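Local coordinates for nitroalkane oxidase (Podospora anserina, PDB 3MKH), which oxidises nitroalkanes, preferably longer ones, to aldehydes or ketones with release of nitrite, using FAD and molecular oxygen and yielding hydrogen peroxide, at residues Gly319-Ile322 against Gln323-Ala327; Ala354-Val357 against Phe358-Ala362. All blocks are in the same frame, centred on the assembly; numbering follows the deposited sequence.

Contact 1 of 2, residues Gly319-Ile322 against Gln323-Ala327; sequences GVKI and QTEAA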
# COMPACT_ATOMS: atom_id res chain seq x y z
N GLY A 319 -6.59 -1.96 -12.23
CA GLY A 319 -5.41 -1.72 -11.40
C GLY A 319 -4.26 -2.64 -11.79
O GLY A 319 -3.13 -2.20 -11.96
N VAL A 320 -4.55 -3.93 -11.94
CA VAL A 320 -3.54 -4.86 -12.42
C VAL A 320 -3.03 -4.47 -13.82
O VAL A 320 -1.83 -4.51 -14.07
CB VAL A 320 -4.06 -6.31 -12.44
CG1 VAL A 320 -3.03 -7.21 -13.13
CG2 VAL A 320 -4.36 -6.80 -11.01
N LYS A 321 -3.93 -4.12 -14.73
CA LYS A 321 -3.51 -3.72 -16.09
C LYS A 321 -2.56 -2.51 -16.05
O LYS A 321 -1.53 -2.48 -16.73
CB LYS A 321 -4.74 -3.40 -16.95
CG LYS A 321 -4.44 -3.18 -18.45
CD LYS A 321 -3.77 -4.39 -19.06
CE LYS A 321 -4.02 -4.46 -20.56
NZ LYS A 321 -3.45 -3.29 -21.30
N ILE A 322 -2.90 -1.52 -15.24
CA ILE A 322 -2.05 -0.34 -15.14
C ILE A 322 -0.65 -0.70 -14.66
O ILE A 322 0.36 -0.28 -15.25
CB ILE A 322 -2.68 0.71 -14.21
CG1 ILE A 322 -3.90 1.34 -14.91
CG2 ILE A 322 -1.65 1.76 -13.83
CD1 ILE A 322 -4.98 1.85 -13.97
N GLN A 323 -0.57 -1.47 -13.59
CA GLN A 323 0.72 -1.87 -13.03
C GLN A 323 1.56 -2.65 -14.04
O GLN A 323 2.79 -2.49 -14.10
CB GLN A 323 0.52 -2.67 -11.74
CG GLN A 323 -0.09 -1.83 -10.59
CD GLN A 323 0.88 -0.78 -10.07
OE1 GLN A 323 2.08 -1.05 -9.89
NE2 GLN A 323 0.38 0.42 -9.83
N THR A 324 0.88 -3.49 -14.82
CA THR A 324 1.55 -4.32 -15.83
C THR A 324 2.16 -3.45 -16.93
O THR A 324 3.28 -3.70 -17.39
CB THR A 324 0.60 -5.37 -16.45
OG1 THR A 324 -0.01 -6.13 -15.41
CG2 THR A 324 1.37 -6.35 -17.35
N GLU A 325 1.42 -2.44 -17.36
CA GLU A 325 1.93 -1.53 -18.40
C GLU A 325 3.13 -0.74 -17.87
O GLU A 325 4.14 -0.62 -18.56
CB GLU A 325 0.81 -0.61 -18.93
CG GLU A 325 -0.35 -1.38 -19.60
CD GLU A 325 0.09 -2.14 -20.86
OE1 GLU A 325 1.27 -2.04 -21.24
OE2 GLU A 325 -0.75 -2.80 -21.49
N ALA A 326 3.06 -0.24 -16.64
CA ALA A 326 4.23 0.40 -16.03
C ALA A 326 5.42 -0.54 -15.93
O ALA A 326 6.56 -0.15 -16.21
CB ALA A 326 3.88 0.93 -14.64
N ALA A 327 5.16 -1.77 -15.49
CA ALA A 327 6.22 -2.78 -15.34
C ALA A 327 6.96 -3.06 -16.66
O ALA A 327 8.20 -3.11 -16.69
CB ALA A 327 5.64 -4.11 -14.76
O HOH W 1 -2.58 0.39 -10.09
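K321 and E325 form an i to i+4 salt bridge within helix 311-340, in the C-terminal domain of this acyl-CoA dehydrogenase relative, where the helix faces a second subunit. K321 NZ lies 2.8 Å from E325 OE2 and meets that oxygen on its anti lone pair, away from OE1. The lysine leaves the helix with CG anti to its backbone N (chi1 -171°) and bends at chi2 and chi4, which brings the ammonium over toward E325, one turn further along; the glutamate, itself folded at chi2, rises to meet it. E325 OE1 forms a salt bridge with R328, and K321 NZ also forms one with E350 of the second subunit and a hydrogen bond to A421 O of that subunit, whose W422 adds a cation-pi contact.

One face round, V320 O takes two donors from T324: the backbone N at 3.0 Å and OG1 at 2.8 Å, the hydroxyl sitting above the carbonyl plane. G319 O receives Q323 N at 3.1 Å and is also linked to the amide NE2 of Q323 through a water.

With an alanine at E325, the ammonium of K321 would lose its partner within the helix and is likely to rely on the second subunit for countercharge, and R328 would probably be freer to turn. The buried lysine thus joins carboxylates of two chains in a charged network across the subunit interface.

Contact 2 of 2, residues Ala354-Val357 against Phe358-Ala362; sequences AAKV and FCSEA
K356 O is gripped twice by S360, by OG at 2.8 Å and by the backbone N at 3.1 Å, the two donors arriving from opposite faces of the carbonyl plane. The hydroxyl gets there because chi1 of 62° sets OG between the backbone N and the carbonyl carbon, turned back over the preceding turn. OG also has a weak hydrogen bond with N402.

The lysine side chain passes beside the serine hydroxyl, and its NZ donates to the carbonyls of L395, F398 and G400, close to D399, the inferred proton acceptor; about 6 Å separates the side chain from the bound FAD.

V357 and E361 lie side by side and point the same way, with V357 CG1 4.1 Å from E361 OE2. Their backbones are joined by a weak bond, E361 N to V357 O at 3.4 Å, while the carboxylate, on a chain extended beyond CG, forms a salt bridge with R407 of helix 402-415.

Round the helix, C359 SG rests 3.3 Å from A355 O, and F358 N donates to A354 O at 2.8 Å in a nearly straight bond (165°). F358 CB lies against that same carbonyl, and its ring is directed to helix 311-340.

The arrangement is a regular alpha-helical turn with a serine hydroxyl bonded to the i-4 carbonyl, set in the C-terminal helical domain of the acyl-CoA dehydrogenase fold, where one face of helix 345-374 borders the flavin active site.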
# COMPACT_ATOMS: atom_id res chain seq x y z
N ALA A 354 16.09 -1.29 -10.51
CA ALA A 354 14.72 -0.77 -10.37
C ALA A 354 13.68 -1.69 -11.01
O ALA A 354 12.61 -1.94 -10.42
CB ALA A 354 14.62 0.64 -10.95
N ALA A 355 13.97 -2.17 -12.22
CA ALA A 355 13.00 -3.02 -12.91
C ALA A 355 12.79 -4.28 -12.09
O ALA A 355 11.66 -4.72 -11.89
CB ALA A 355 13.47 -3.39 -14.34
N LYS A 356 13.89 -4.86 -11.61
CA LYS A 356 13.81 -6.09 -10.80
C LYS A 356 12.93 -5.85 -9.57
O LYS A 356 12.00 -6.60 -9.31
CB LYS A 356 15.21 -6.54 -10.38
CG LYS A 356 15.33 -8.02 -9.96
CD LYS A 356 14.78 -8.30 -8.55
CE LYS A 356 15.35 -9.63 -8.00
NZ LYS A 356 14.80 -9.98 -6.64
N VAL A 357 13.22 -4.79 -8.82
CA VAL A 357 12.47 -4.53 -7.61
C VAL A 357 11.01 -4.18 -7.89
O VAL A 357 10.10 -4.69 -7.24
CB VAL A 357 13.12 -3.42 -6.76
CG1 VAL A 357 12.24 -3.07 -5.56
CG2 VAL A 357 14.51 -3.87 -6.31
N PHE A 358 10.77 -3.31 -8.86
CA PHE A 358 9.40 -2.86 -9.13
C PHE A 358 8.50 -4.01 -9.61
O PHE A 358 7.40 -4.20 -9.11
CB PHE A 358 9.38 -1.74 -10.19
CG PHE A 358 7.98 -1.27 -10.56
CD1 PHE A 358 7.28 -1.89 -11.59
CD2 PHE A 358 7.36 -0.25 -9.86
CE1 PHE A 358 5.99 -1.46 -11.94
CE2 PHE A 358 6.09 0.18 -10.20
CZ PHE A 358 5.40 -0.42 -11.24
N CYS A 359 8.99 -4.74 -10.61
CA CYS A 359 8.20 -5.75 -11.30
C CYS A 359 7.99 -7.00 -10.44
O CYS A 359 6.92 -7.60 -10.47
CB CYS A 359 8.84 -6.13 -12.64
SG CYS A 359 8.96 -4.74 -13.84
N SER A 360 9.01 -7.39 -9.67
CA SER A 360 8.88 -8.58 -8.83
C SER A 360 7.77 -8.34 -7.81
O SER A 360 6.92 -9.20 -7.59
CB SER A 360 10.19 -8.94 -8.12
OG SER A 360 10.60 -7.89 -7.26
N GLU A 361 7.75 -7.15 -7.21
CA GLU A 361 6.78 -6.87 -6.16
C GLU A 361 5.40 -6.59 -6.74
O GLU A 361 4.38 -7.00 -6.18
CB GLU A 361 7.29 -5.74 -5.25
CG GLU A 361 8.46 -6.23 -4.39
CD GLU A 361 9.09 -5.16 -3.51
OE1 GLU A 361 8.50 -4.07 -3.34
OE2 GLU A 361 10.19 -5.43 -2.98
N ALA A 362 5.38 -5.95 -7.90
CA ALA A 362 4.12 -5.73 -8.61
C ALA A 362 3.46 -7.04 -9.07
O ALA A 362 2.24 -7.13 -9.10
CB ALA A 362 4.32 -4.79 -9.79

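Overall arrangement
From the N terminus, the chain first meets contact 1 on helix 311-340 and then contact 2 on helix 345-374. Each is local to its own helix and closes no long loop; the two follow in series without nesting or crossing. Their centres are about 12 Å apart, and the helices touch between them: the F358 ring packs on Q323, A326 and A327, with CZ 3.6 Å from Q323 OE1, while C359 SG meets A327 O. Both contacts reach the second subunit, where I322 and Q323 of one chain pack on A354, V357 and F358 of the other. The pair ties adjacent helices of the C-terminal domain to each other and to a second subunit of the homotetramer.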